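Local coordinates for protein C alpha-dehydrogenase (Sphingobium sp. SYK-6, PDB 4YAG) that acts as an NAD-dependent C alpha-dehydrogenase of the short-chain dehydrogenase/reductase family in the bacterial breakdown of lignin beta-aryl ethers, at residues L32-I37 / R56-I61; I114-P119 / K162-T167; P190-I195 / W228-E233. One frame throughout, in Å; residues are numbered along the deposited sequence.

Interaction 1: residues L32-I37 / R56-I61; sequences LVLADI and RNVHTI. With NAI (1,4-dihydronicotinamide adenine dinucleotide), chain C.
Leu32 to Asp36 runs alongside Val58 to Ile61 in parallel beta pairing, the two strands of a beta-alpha-beta unit at one margin of the Rossmann sheet. Five backbone hydrogen bonds alternate across the pair. Leu32 N opens the series on Asn57 O, His59 N answers to Leu32 O, and Leu34 N, at 2.8 Å from His59 O, continues it. Ile61 N then bonds to Leu34 O, and Asp36 N closes on Ile61 O at 3.0 Å. Between these bonds CA-H groups lean on the same carbonyls; Ala35 CA lies 3.1 Å from Ile61 O.

Apolar contacts line both faces. On one, Leu32 and Val58 run abreast, with Leu32 CD1 4.0 Å from Val58 CG2. Val58 CG1 meets Leu34 CD1 at 3.9 Å, so the two branches of Val58 are shared between two leucines. On the other face Ile61 CG1 stands anti to its carbonyl carbon (chi1 -61°), and its extended chain brings CD1 to 3.7 Å from Val33 CG1. Beyond the strand end, Ile37 CG2 rests against the adenine of NADH.

Polar contacts to the cofactor gather at the end of strand 32-36. Asp36 takes both adenosine ribose hydroxyls, OD1 from O2B and OD2 from O3B of NADH, each at 2.7 Å, the acidic ribose grip familiar from NAD-dependent Rossmann enzymes. Arg38 N also bonds to OD1, which helps fix the carboxylate's rotation.

Strand 7-11 flanks 32-36 on the side away from 58-61. Helices 16-27 and 39-51 cover the Leu32, Leu34 and Val58 face, while helix 68-82 packs on Val33, His59 and Ile61, its Glu77 bonded to His59 NE2.

Interaction 2: residues I114-P119 / K162-T167; sequences INLMGP and KAAVIT. With NAI (1,4-dihydronicotinamide adenine dinucleotide), chain C.
Lys162 and Asn115 meet beside the NADH pocket, where segments 114-119 and 162-167 of two Rossmann-fold helices, 105-133 and 156-177, run at 26° to each other. Lys162 belongs to the Tyr-X-X-X-Lys motif of short-chain dehydrogenases, four residues after Tyr158. Its CB points away from helix 114-119, but the chain bends at chi2 (-64°) and is extended beyond, which carries NZ back to the ribose and the neighbouring helix. NZ donates to both hydroxyls of the nicotinamide ribose, O3D at 2.9 Å and O2D at 3.0 Å. It also bonds to a water at 2.7 Å, and that water is hydrogen-bonded to Asn115 O as well, linking the lysine to the opposite backbone. Thr142 O is a further partner of NZ. Such a water between lysine and asparagine carbonyl is in keeping with the proton relay proposed for this family. Asn115 ND2 lies beside Lys162 CE and bonds to Ile94 O, which secures the amide.

Ala163 packs on Thr167 of the second subunit, so this helix serves the dimer interface as well as the pocket. Ala164 turns its CB toward helix 114-119 and is met by both methyls of Leu116, with CD1 at 3.7 Å from Ala164 CB. Leu116 CG is anti to its backbone N (chi1 176°), and this sends the branched end over the alanine.

Val165 and Leu116 pass antiparallel to one another, and Val165 CG2 reaches Pro119 CG. A wider pi-type turn spans 114-117, and Gly118 N makes only a weak bond to Ile114 O. Beside this irregular turn, the carbonyl that meets the water is also touched by a methyl: Val165 CG2 lies 3.2 Å from Asn115 O.

Interaction 3: residues P190-I195 / W228-E233; sequences PIKSRI and WMEPTE. With NAI (1,4-dihydronicotinamide adenine dinucleotide), chain C.
Ile191 and Met229 form a single beta bridge, held by Met229 N to Pro190 O at 3.1 Å and Lys192 N to Met229 O at 2.8 Å. In this short-chain dehydrogenase the 190-195 loop follows strand 181-187 of the Rossmann sheet and holds the cofactor. Its Ile191 grips the nicotinamide carboxamide through its backbone N and O, N bonding to O7N and O accepting from N7N. Ser193 OG donates to O2N of NADH at 2.7 Å. The same OG accepts from Ile195 N in an ST turn. Arg194 N bonds to O2A of the cofactor.

The side chains fasten this loop to the start of helix 231-244, whose N-cap is Glu230. Pro190 CB sits over one face of Trp228, a CH-pi contact 3.6 Å from the centroid of the five-membered ring, and Lys192 CA meets the indole at its edge. Ile191 CD1 lies beside Met229 CB, while its CG2, anti to the backbone N, touches Met229 O and Pro231 CD. Lys192 extends across Trp228 CB to form a salt bridge with Glu230. Its NZ approaches Glu230 OE2 from above the carboxylate plane, at 2.9 Å.

In the fold
The three contacts follow one another along the chain and converge on one NADH without touching one another. Their centres lie 20 to 22 Å apart, and the nearest atoms of any two are about 6 or 7 Å apart. The dinucleotide spans these gaps: interaction 1 holds the adenosine ribose, interaction 2 the nicotinamide ribose, and interaction 3 the carboxamide and both phosphates. Ile114 of interaction 2 also reaches the adenine amino group, and Ile37 of interaction 1 meets the same base. Tyr158, its side chain about 4 Å from that of Lys162, also bonds to the cofactor; the two form the family's Tyr-X-X-X-Lys pair, so interaction 2 adjoins the probable catalytic centre.

Interaction 1: residues L32-I37 / R56-I61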
loop_
_atom_site.group_PDB
_atom_site.type_symbol
_atom_site.label_atom_id
_atom_site.label_comp_id
_atom_site.label_asym_id
_atom_site.label_seq_id
_atom_site.Cartn_x
_atom_site.Cartn_y
_atom_site.Cartn_z
ATOM N N LEU A 32 -17.780 24.104 4.231
ATOM C CA LEU A 32 -16.784 23.155 4.723
ATOM C C LEU A 32 -17.256 22.303 5.885
ATOM O O LEU A 32 -17.923 22.786 6.796
ATOM C CB LEU A 32 -15.538 23.892 5.205
ATOM C CG LEU A 32 -14.869 24.853 4.228
ATOM C CD1 LEU A 32 -13.760 25.589 4.965
ATOM C CD2 LEU A 32 -14.363 24.109 3.014
ATOM N N VAL A 33 -16.827 21.040 5.871
ATOM C CA VAL A 33 -16.843 20.207 7.052
ATOM C C VAL A 33 -15.410 19.776 7.287
ATOM O O VAL A 33 -14.799 19.119 6.421
ATOM C CB VAL A 33 -17.749 18.978 6.882
ATOM C CG1 VAL A 33 -17.652 18.055 8.081
ATOM C CG2 VAL A 33 -19.155 19.412 6.663
ATOM N N LEU A 34 -14.862 20.187 8.425
ATOM C CA LEU A 34 -13.498 19.830 8.803
ATOM C C LEU A 34 -13.565 18.682 9.804
ATOM O O LEU A 34 -14.186 18.794 10.855
ATOM C CB LEU A 34 -12.768 21.025 9.412
ATOM C CG LEU A 34 -12.840 22.319 8.614
ATOM C CD1 LEU A 34 -12.074 23.413 9.321
ATOM C CD2 LEU A 34 -12.329 22.151 7.208
ATOM N N ALA A 35 -12.930 17.564 9.455
ATOM C CA ALA A 35 -12.929 16.373 10.277
ATOM C C ALA A 35 -11.490 16.141 10.746
ATOM O O ALA A 35 -10.558 16.128 9.958
ATOM C CB ALA A 35 -13.442 15.166 9.490
ATOM N N ASP A 36 -11.309 15.984 12.042
ATOM C CA ASP A 36 -9.956 15.929 12.608
ATOM C C ASP A 36 -9.999 15.212 13.943
ATOM O O ASP A 36 -10.988 15.305 14.691
ATOM C CB ASP A 36 -9.437 17.360 12.778
ATOM C CG ASP A 36 -7.926 17.463 12.766
ATOM O OD1 ASP A 36 -7.295 17.034 13.757
ATOM O OD2 ASP A 36 -7.379 17.996 11.762
ATOM N N ILE A 37 -8.898 14.569 14.296
ATOM C CA ILE A 37 -8.823 13.843 15.547
ATOM C C ILE A 37 -8.450 14.766 16.725
ATOM O O ILE A 37 -8.612 14.396 17.883
ATOM C CB ILE A 37 -7.811 12.651 15.415
ATOM C CG1 ILE A 37 -8.085 11.580 16.471
ATOM C CG2 ILE A 37 -6.382 13.142 15.495
ATOM C CD1 ILE A 37 -7.271 10.319 16.233
ATOM N N ARG A 56 -20.536 30.374 9.819
ATOM C CA ARG A 56 -21.757 29.665 9.428
ATOM C C ARG A 56 -21.507 28.673 8.303
ATOM O O ARG A 56 -22.332 27.796 8.046
ATOM C CB ARG A 56 -22.819 30.647 8.977
ATOM C CG ARG A 56 -22.448 31.351 7.700
ATOM C CD ARG A 56 -23.306 32.557 7.465
ATOM N NE ARG A 56 -22.859 33.261 6.270
ATOM C CZ ARG A 56 -21.796 34.056 6.225
ATOM N NH1 ARG A 56 -21.072 34.266 7.317
ATOM N NH2 ARG A 56 -21.464 34.653 5.086
ATOM N N ASN A 57 -20.383 28.823 7.618
ATOM C CA ASN A 57 -20.094 27.971 6.466
ATOM C C ASN A 57 -19.046 26.908 6.760
ATOM O O ASN A 57 -18.526 26.288 5.839
ATOM C CB ASN A 57 -19.682 28.848 5.282
ATOM C CG ASN A 57 -20.856 29.592 4.711
ATOM O OD1 ASN A 57 -21.932 29.016 4.546
ATOM N ND2 ASN A 57 -20.684 30.889 4.457
ATOM N N VAL A 58 -18.769 26.693 8.045
ATOM C CA VAL A 58 -17.762 25.744 8.490
ATOM C C VAL A 58 -18.305 24.949 9.673
ATOM O O VAL A 58 -18.700 25.516 10.694
ATOM C CB VAL A 58 -16.467 26.437 8.918
ATOM C CG1 VAL A 58 -15.422 25.372 9.302
ATOM C CG2 VAL A 58 -15.946 27.318 7.790
ATOM N N HIS A 59 -18.373 23.631 9.490
ATOM C CA HIS A 59 -18.794 22.725 10.550
ATOM C C HIS A 59 -17.609 21.831 10.895
ATOM O O HIS A 59 -16.876 21.431 10.004
ATOM C CB HIS A 59 -19.961 21.864 10.072
ATOM C CG HIS A 59 -20.463 20.884 11.083
ATOM N ND1 HIS A 59 -20.956 21.266 12.316
ATOM C CD2 HIS A 59 -20.590 19.537 11.040
ATOM C CE1 HIS A 59 -21.345 20.199 12.986
ATOM N NE2 HIS A 59 -21.134 19.131 12.233
ATOM N N THR A 60 -17.424 21.516 12.171
ATOM C CA THR A 60 -16.317 20.672 12.591
ATOM C C THR A 60 -16.836 19.369 13.175
ATOM O O THR A 60 -17.852 19.339 13.857
ATOM C CB THR A 60 -15.432 21.362 13.633
ATOM O OG1 THR A 60 -16.238 21.776 14.728
ATOM C CG2 THR A 60 -14.753 22.582 13.010
ATOM N N ILE A 61 -16.098 18.304 12.900
ATOM C CA ILE A 61 -16.391 16.989 13.450
ATOM C C ILE A 61 -15.093 16.375 13.932
ATOM O O ILE A 61 -14.119 16.273 13.164
ATOM C CB ILE A 61 -17.001 16.030 12.397
ATOM C CG1 ILE A 61 -18.319 16.576 11.854
ATOM C CG2 ILE A 61 -17.240 14.643 13.004
ATOM C CD1 ILE A 61 -18.909 15.741 10.738
HETATM P PA NAI C . -0.825 18.397 10.004
HETATM O O1A NAI C . -0.526 17.528 11.194
HETATM O O2A NAI C . -0.578 19.884 10.161
HETATM O O5B NAI C . -2.310 18.184 9.534
HETATM C C5B NAI C . -2.878 16.908 9.593
HETATM C C4B NAI C . -4.107 16.968 10.410
HETATM O O4B NAI C . -4.681 15.626 10.290
HETATM C C3B NAI C . -3.935 17.272 11.832
HETATM O O3B NAI C . -4.790 18.349 12.268
HETATM C C2B NAI C . -4.211 16.023 12.513
HETATM O O2B NAI C . -4.743 16.185 13.836
HETATM C C1B NAI C . -5.107 15.293 11.616
HETATM N N9A NAI C . -5.096 13.868 11.814
HETATM C C8A NAI C . -4.015 13.043 12.046
HETATM N N7A NAI C . -4.427 11.781 12.231
HETATM C C5A NAI C . -5.793 11.742 12.111
HETATM C C6A NAI C . -6.780 10.759 12.196
HETATM N N6A NAI C . -6.426 9.446 12.536
HETATM N N1A NAI C . -8.085 11.086 12.011
HETATM C C2A NAI C . -8.435 12.366 11.745
HETATM N N3A NAI C . -7.528 13.351 11.656
HETATM C C4A NAI C . -6.217 13.072 11.839
HETATM O O3 NAI C . 0.126 17.822 8.873
HETATM P PN NAI C . 0.079 17.970 7.269
HETATM O O1N NAI C . -0.819 19.111 6.808
HETATM O O2N NAI C . 1.523 18.118 6.859
HETATM O O5D NAI C . -0.522 16.558 6.790
HETATM C C5D NAI C . -1.522 16.462 5.772
HETATM C C4D NAI C . -1.156 15.392 4.810
HETATM O O4D NAI C . -0.019 15.870 4.001
HETATM C C3D NAI C . -0.728 14.133 5.426
HETATM O O3D NAI C . -1.378 13.035 4.753
HETATM C C2D NAI C . 0.719 14.072 5.231
HETATM O O2D NAI C . 1.180 12.716 5.189
HETATM C C1D NAI C . 0.928 14.736 3.959
HETATM N N1N NAI C . 2.195 15.276 3.631
HETATM C C2N NAI C . 2.750 16.360 4.269
HETATM C C3N NAI C . 3.982 16.841 3.858
HETATM C C7N NAI C . 4.606 18.016 4.531
HETATM O O7N NAI C . 5.775 18.378 4.280
HETATM N N7N NAI C . 3.763 18.793 5.437
HETATM C C4N NAI C . 4.674 16.261 2.808
HETATM C C5N NAI C . 4.078 15.207 2.141
HETATM C C6N NAI C . 2.854 14.734 2.541
#

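Interaction 2: residues I114-P119 / K162-T167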
loop_
_atom_site.group_PDB
_atom_site.type_symbol
_atom_site.label_atom_id
_atom_site.label_comp_id
_atom_site.label_asym_id
_atom_site.label_seq_id
_atom_site.Cartn_x
_atom_site.Cartn_y
_atom_site.Cartn_z
ATOM N N ILE A 114 -3.827 4.889 9.270
ATOM C CA ILE A 114 -4.161 6.287 9.050
ATOM C C ILE A 114 -3.903 6.657 7.596
ATOM O O ILE A 114 -4.759 7.229 6.919
ATOM C CB ILE A 114 -3.379 7.238 9.983
ATOM C CG1 ILE A 114 -3.463 6.797 11.449
ATOM C CG2 ILE A 114 -3.866 8.676 9.784
ATOM C CD1 ILE A 114 -4.841 6.443 11.944
ATOM N N ASN A 115 -2.719 6.319 7.089
ATOM C CA ASN A 115 -2.290 6.864 5.806
ATOM C C ASN A 115 -2.816 6.116 4.573
ATOM O O ASN A 115 -2.850 6.683 3.485
ATOM C CB ASN A 115 -0.757 6.963 5.739
ATOM C CG ASN A 115 -0.185 8.027 6.670
ATOM O OD1 ASN A 115 -0.913 8.850 7.223
ATOM N ND2 ASN A 115 1.128 8.001 6.864
ATOM N N LEU A 116 -3.253 4.872 4.746
ATOM C CA LEU A 116 -3.816 4.119 3.638
ATOM C C LEU A 116 -5.288 3.802 3.893
ATOM O O LEU A 116 -6.153 4.068 3.028
ATOM C CB LEU A 116 -3.011 2.839 3.377
ATOM C CG LEU A 116 -3.593 1.939 2.279
ATOM C CD1 LEU A 116 -3.819 2.682 0.976
ATOM C CD2 LEU A 116 -2.694 0.710 2.016
ATOM N N MET A 117 -5.630 3.251 5.054
ATOM C CA MET A 117 -7.024 2.914 5.292
ATOM C C MET A 117 -7.884 4.174 5.502
ATOM O O MET A 117 -9.074 4.144 5.254
ATOM C CB MET A 117 -7.193 1.912 6.447
ATOM C CG MET A 117 -8.594 1.312 6.517
ATOM S SD MET A 117 -9.142 0.548 4.953
ATOM C CE MET A 117 -8.012 -0.807 4.861
ATOM N N GLY A 118 -7.287 5.273 5.936
ATOM C CA GLY A 118 -8.052 6.510 6.095
ATOM C C GLY A 118 -8.709 6.903 4.771
ATOM O O GLY A 118 -9.937 7.073 4.708
ATOM N N PRO A 119 -7.922 7.023 3.690
ATOM C CA PRO A 119 -8.524 7.351 2.392
ATOM C C PRO A 119 -9.490 6.284 1.896
ATOM O O PRO A 119 -10.512 6.607 1.328
ATOM C CB PRO A 119 -7.318 7.497 1.452
ATOM C CG PRO A 119 -6.195 7.910 2.377
ATOM C CD PRO A 119 -6.460 7.201 3.682
ATOM N N LYS A 162 2.059 5.673 1.320
ATOM C CA LYS A 162 1.871 6.761 0.376
ATOM C C LYS A 162 1.930 6.300 -1.080
ATOM O O LYS A 162 1.220 6.829 -1.924
ATOM C CB LYS A 162 2.856 7.897 0.640
ATOM C CG LYS A 162 2.639 8.609 1.999
ATOM C CD LYS A 162 1.303 9.294 2.030
ATOM C CE LYS A 162 1.162 10.265 3.205
ATOM N NZ LYS A 162 -0.164 10.907 3.210
ATOM N N ALA A 163 2.794 5.331 -1.389
ATOM C CA ALA A 163 2.802 4.740 -2.728
ATOM C C ALA A 163 1.457 4.108 -3.053
ATOM O O ALA A 163 0.925 4.234 -4.160
ATOM C CB ALA A 163 3.895 3.701 -2.838
ATOM N N ALA A 164 0.899 3.414 -2.068
ATOM C CA ALA A 164 -0.395 2.778 -2.235
ATOM C C ALA A 164 -1.496 3.803 -2.521
ATOM O O ALA A 164 -2.389 3.539 -3.308
ATOM C CB ALA A 164 -0.757 1.951 -1.022
ATOM N N VAL A 165 -1.446 4.953 -1.859
ATOM C CA VAL A 165 -2.455 5.976 -2.099
ATOM C C VAL A 165 -2.404 6.509 -3.526
ATOM O O VAL A 165 -3.436 6.813 -4.139
ATOM C CB VAL A 165 -2.295 7.130 -1.076
ATOM C CG1 VAL A 165 -3.228 8.305 -1.424
ATOM C CG2 VAL A 165 -2.597 6.620 0.309
ATOM N N ILE A 166 -1.204 6.643 -4.074
ATOM C CA ILE A 166 -1.081 7.087 -5.443
ATOM C C ILE A 166 -1.785 6.081 -6.378
ATOM O O ILE A 166 -2.599 6.447 -7.215
ATOM C CB ILE A 166 0.399 7.267 -5.836
ATOM C CG1 ILE A 166 1.041 8.390 -5.004
ATOM C CG2 ILE A 166 0.504 7.531 -7.325
ATOM C CD1 ILE A 166 2.563 8.455 -5.134
ATOM N N THR A 167 -1.457 4.796 -6.223
ATOM C CA THR A 167 -2.037 3.755 -7.074
ATOM C C THR A 167 -3.548 3.649 -6.857
ATOM O O THR A 167 -4.304 3.492 -7.804
ATOM C CB THR A 167 -1.341 2.428 -6.805
ATOM O OG1 THR A 167 0.047 2.583 -7.128
ATOM C CG2 THR A 167 -1.938 1.289 -7.638
HETATM P PA NAI C . -0.825 18.397 10.004
HETATM O O1A NAI C . -0.526 17.528 11.194
HETATM O O2A NAI C . -0.578 19.884 10.161
HETATM O O5B NAI C . -2.310 18.184 9.534
HETATM C C5B NAI C . -2.878 16.908 9.593
HETATM C C4B NAI C . -4.107 16.968 10.410
HETATM O O4B NAI C . -4.681 15.626 10.290
HETATM C C3B NAI C . -3.935 17.272 11.832
HETATM O O3B NAI C . -4.790 18.349 12.268
HETATM C C2B NAI C . -4.211 16.023 12.513
HETATM O O2B NAI C . -4.743 16.185 13.836
HETATM C C1B NAI C . -5.107 15.293 11.616
HETATM N N9A NAI C . -5.096 13.868 11.814
HETATM C C8A NAI C . -4.015 13.043 12.046
HETATM N N7A NAI C . -4.427 11.781 12.231
HETATM C C5A NAI C . -5.793 11.742 12.111
HETATM C C6A NAI C . -6.780 10.759 12.196
HETATM N N6A NAI C . -6.426 9.446 12.536
HETATM N N1A NAI C . -8.085 11.086 12.011
HETATM C C2A NAI C . -8.435 12.366 11.745
HETATM N N3A NAI C . -7.528 13.351 11.656
HETATM C C4A NAI C . -6.217 13.072 11.839
HETATM O O3 NAI C . 0.126 17.822 8.873
HETATM P PN NAI C . 0.079 17.970 7.269
HETATM O O1N NAI C . -0.819 19.111 6.808
HETATM O O2N NAI C . 1.523 18.118 6.859
HETATM O O5D NAI C . -0.522 16.558 6.790
HETATM C C5D NAI C . -1.522 16.462 5.772
HETATM C C4D NAI C . -1.156 15.392 4.810
HETATM O O4D NAI C . -0.019 15.870 4.001
HETATM C C3D NAI C . -0.728 14.133 5.426
HETATM O O3D NAI C . -1.378 13.035 4.753
HETATM C C2D NAI C . 0.719 14.072 5.231
HETATM O O2D NAI C . 1.180 12.716 5.189
HETATM C C1D NAI C . 0.928 14.736 3.959
HETATM N N1N NAI C . 2.195 15.276 3.631
HETATM C C2N NAI C . 2.750 16.360 4.269
HETATM C C3N NAI C . 3.982 16.841 3.858
HETATM C C7N NAI C . 4.606 18.016 4.531
HETATM O O7N NAI C . 5.775 18.378 4.280
HETATM N N7N NAI C . 3.763 18.793 5.437
HETATM C C4N NAI C . 4.674 16.261 2.808
HETATM C C5N NAI C . 4.078 15.207 2.141
HETATM C C6N NAI C . 2.854 14.734 2.541
HETATM O O HOH W 1 -2.306 9.247 3.198
#

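Interaction 3: residues P190-I195 / W228-E233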
loop_
_atom_site.group_PDB
_atom_site.type_symbol
_atom_site.label_atom_id
_atom_site.label_comp_id
_atom_site.label_asym_id
_atom_site.label_seq_id
_atom_site.Cartn_x
_atom_site.Cartn_y
_atom_site.Cartn_z
ATOM N N PRO A 190 8.010 19.495 0.920
ATOM C CA PRO A 190 7.925 20.106 2.263
ATOM C C PRO A 190 6.973 21.297 2.367
ATOM O O PRO A 190 7.200 22.334 1.740
ATOM C CB PRO A 190 9.363 20.533 2.544
ATOM C CG PRO A 190 10.209 19.830 1.537
ATOM C CD PRO A 190 9.355 19.607 0.333
ATOM N N ILE A 191 5.907 21.123 3.152
ATOM C CA ILE A 191 4.909 22.160 3.395
ATOM C C ILE A 191 4.891 22.474 4.886
ATOM O O ILE A 191 4.949 21.565 5.722
ATOM C CB ILE A 191 3.495 21.698 2.998
ATOM C CG1 ILE A 191 3.492 20.951 1.651
ATOM C CG2 ILE A 191 2.501 22.873 3.010
ATOM C CD1 ILE A 191 3.995 21.761 0.507
ATOM N N LYS A 192 4.802 23.756 5.215
ATOM C CA LYS A 192 4.647 24.164 6.614
ATOM C C LYS A 192 3.375 23.565 7.193
ATOM O O LYS A 192 2.293 23.746 6.656
ATOM C CB LYS A 192 4.569 25.683 6.742
ATOM C CG LYS A 192 5.816 26.416 6.336
ATOM C CD LYS A 192 5.661 27.917 6.585
ATOM C CE LYS A 192 6.868 28.698 6.099
ATOM N NZ LYS A 192 6.614 30.162 6.106
ATOM N N SER A 193 3.505 22.857 8.302
ATOM C CA SER A 193 2.369 22.187 8.912
ATOM C C SER A 193 2.695 21.804 10.343
ATOM O O SER A 193 3.739 22.186 10.868
ATOM C CB SER A 193 1.973 20.948 8.121
ATOM O OG SER A 193 2.835 19.852 8.427
ATOM N N ARG A 194 1.811 21.027 10.959
ATOM C CA ARG A 194 2.035 20.563 12.320
ATOM C C ARG A 194 2.192 19.043 12.393
ATOM O O ARG A 194 1.928 18.440 13.436
ATOM C CB ARG A 194 0.907 21.048 13.234
ATOM C CG ARG A 194 0.992 22.540 13.458
ATOM C CD ARG A 194 -0.006 23.057 14.491
ATOM N NE ARG A 194 -1.345 23.164 13.923
ATOM C CZ ARG A 194 -2.379 23.704 14.571
ATOM N NH1 ARG A 194 -2.214 24.133 15.813
ATOM N NH2 ARG A 194 -3.570 23.785 13.996
ATOM N N ILE A 195 2.655 18.435 11.299
ATOM C CA ILE A 195 2.786 16.988 11.235
ATOM C C ILE A 195 3.827 16.486 12.241
ATOM O O ILE A 195 3.843 15.305 12.602
ATOM C CB ILE A 195 3.060 16.494 9.800
ATOM C CG1 ILE A 195 2.846 14.982 9.742
ATOM C CG2 ILE A 195 4.456 16.901 9.326
ATOM C CD1 ILE A 195 2.354 14.483 8.419
ATOM N N TRP A 228 9.740 26.306 3.657
ATOM C CA TRP A 228 8.754 25.323 3.249
ATOM C C TRP A 228 7.561 26.081 2.695
ATOM O O TRP A 228 7.345 27.253 2.990
ATOM C CB TRP A 228 8.347 24.408 4.400
ATOM C CG TRP A 228 9.444 23.508 4.859
ATOM C CD1 TRP A 228 10.659 23.319 4.257
ATOM C CD2 TRP A 228 9.443 22.680 6.027
ATOM N NE1 TRP A 228 11.409 22.424 4.979
ATOM C CE2 TRP A 228 10.686 22.021 6.073
ATOM C CE3 TRP A 228 8.518 22.449 7.051
ATOM C CZ2 TRP A 228 11.026 21.136 7.096
ATOM C CZ3 TRP A 228 8.856 21.569 8.064
ATOM C CH2 TRP A 228 10.100 20.925 8.081
ATOM N N MET A 229 6.780 25.392 1.879
ATOM C CA MET A 229 5.697 26.035 1.167
ATOM C C MET A 229 4.521 26.313 2.114
ATOM O O MET A 229 4.310 25.592 3.092
ATOM C CB MET A 229 5.288 25.140 -0.007
ATOM C CG MET A 229 4.112 25.666 -0.829
ATOM S SD MET A 229 3.803 24.616 -2.256
ATOM C CE MET A 229 5.146 25.119 -3.331
ATOM N N GLU A 230 3.762 27.356 1.819
ATOM C CA GLU A 230 2.581 27.677 2.604
ATOM C C GLU A 230 1.433 26.778 2.211
ATOM O O GLU A 230 1.220 26.534 1.028
ATOM C CB GLU A 230 2.166 29.113 2.337
ATOM C CG GLU A 230 3.094 30.147 2.924
ATOM C CD GLU A 230 3.047 30.158 4.440
ATOM O OE1 GLU A 230 2.060 29.642 5.023
ATOM O OE2 GLU A 230 4.004 30.671 5.045
ATOM N N PRO A 231 0.667 26.289 3.194
ATOM C CA PRO A 231 -0.521 25.504 2.863
ATOM C C PRO A 231 -1.485 26.187 1.887
ATOM O O PRO A 231 -2.093 25.469 1.086
ATOM C CB PRO A 231 -1.163 25.271 4.231
ATOM C CG PRO A 231 -0.013 25.231 5.158
ATOM C CD PRO A 231 0.983 26.226 4.635
ATOM N N THR A 232 -1.630 27.507 1.905
ATOM C CA THR A 232 -2.597 28.127 0.987
ATOM C C THR A 232 -2.132 28.016 -0.476
ATOM O O THR A 232 -2.962 27.972 -1.387
ATOM C CB THR A 232 -2.900 29.577 1.330
ATOM O OG1 THR A 232 -1.679 30.295 1.504
ATOM C CG2 THR A 232 -3.715 29.658 2.630
ATOM N N GLU A 233 -0.822 27.970 -0.695
ATOM C CA GLU A 233 -0.308 27.748 -2.044
ATOM C C GLU A 233 -0.705 26.364 -2.543
ATOM O O GLU A 233 -1.130 26.207 -3.688
ATOM C CB GLU A 233 1.205 27.917 -2.117
ATOM C CG GLU A 233 1.704 27.746 -3.561
ATOM C CD GLU A 233 3.151 28.152 -3.809
ATOM O OE1 GLU A 233 3.881 28.532 -2.860
ATOM O OE2 GLU A 233 3.547 28.085 -4.996
HETATM P PA NAI C . -0.825 18.397 10.004
HETATM O O1A NAI C . -0.526 17.528 11.194
HETATM O O2A NAI C . -0.578 19.884 10.161
HETATM O O5B NAI C . -2.310 18.184 9.534
HETATM C C5B NAI C . -2.878 16.908 9.593
HETATM C C4B NAI C . -4.107 16.968 10.410
HETATM O O4B NAI C . -4.681 15.626 10.290
HETATM C C3B NAI C . -3.935 17.272 11.832
HETATM O O3B NAI C . -4.790 18.349 12.268
HETATM C C2B NAI C . -4.211 16.023 12.513
HETATM O O2B NAI C . -4.743 16.185 13.836
HETATM C C1B NAI C . -5.107 15.293 11.616
HETATM N N9A NAI C . -5.096 13.868 11.814
HETATM C C8A NAI C . -4.015 13.043 12.046
HETATM N N7A NAI C . -4.427 11.781 12.231
HETATM C C5A NAI C . -5.793 11.742 12.111
HETATM C C6A NAI C . -6.780 10.759 12.196
HETATM N N6A NAI C . -6.426 9.446 12.536
HETATM N N1A NAI C . -8.085 11.086 12.011
HETATM C C2A NAI C . -8.435 12.366 11.745
HETATM N N3A NAI C . -7.528 13.351 11.656
HETATM C C4A NAI C . -6.217 13.072 11.839
HETATM O O3 NAI C . 0.126 17.822 8.873
HETATM P PN NAI C . 0.079 17.970 7.269
HETATM O O1N NAI C . -0.819 19.111 6.808
HETATM O O2N NAI C . 1.523 18.118 6.859
HETATM O O5D NAI C . -0.522 16.558 6.790
HETATM C C5D NAI C . -1.522 16.462 5.772
HETATM C C4D NAI C . -1.156 15.392 4.810
HETATM O O4D NAI C . -0.019 15.870 4.001
HETATM C C3D NAI C . -0.728 14.133 5.426
HETATM O O3D NAI C . -1.378 13.035 4.753
HETATM C C2D NAI C . 0.719 14.072 5.231
HETATM O O2D NAI C . 1.180 12.716 5.189
HETATM C C1D NAI C . 0.928 14.736 3.959
HETATM N N1N NAI C . 2.195 15.276 3.631
HETATM C C2N NAI C . 2.750 16.360 4.269
HETATM C C3N NAI C . 3.982 16.841 3.858
HETATM C C7N NAI C . 4.606 18.016 4.531
HETATM O O7N NAI C . 5.775 18.378 4.280
HETATM N N7N NAI C . 3.763 18.793 5.437
HETATM C C4N NAI C . 4.674 16.261 2.808
HETATM C C5N NAI C . 4.078 15.207 2.141
HETATM C C6N NAI C . 2.854 14.734 2.541
#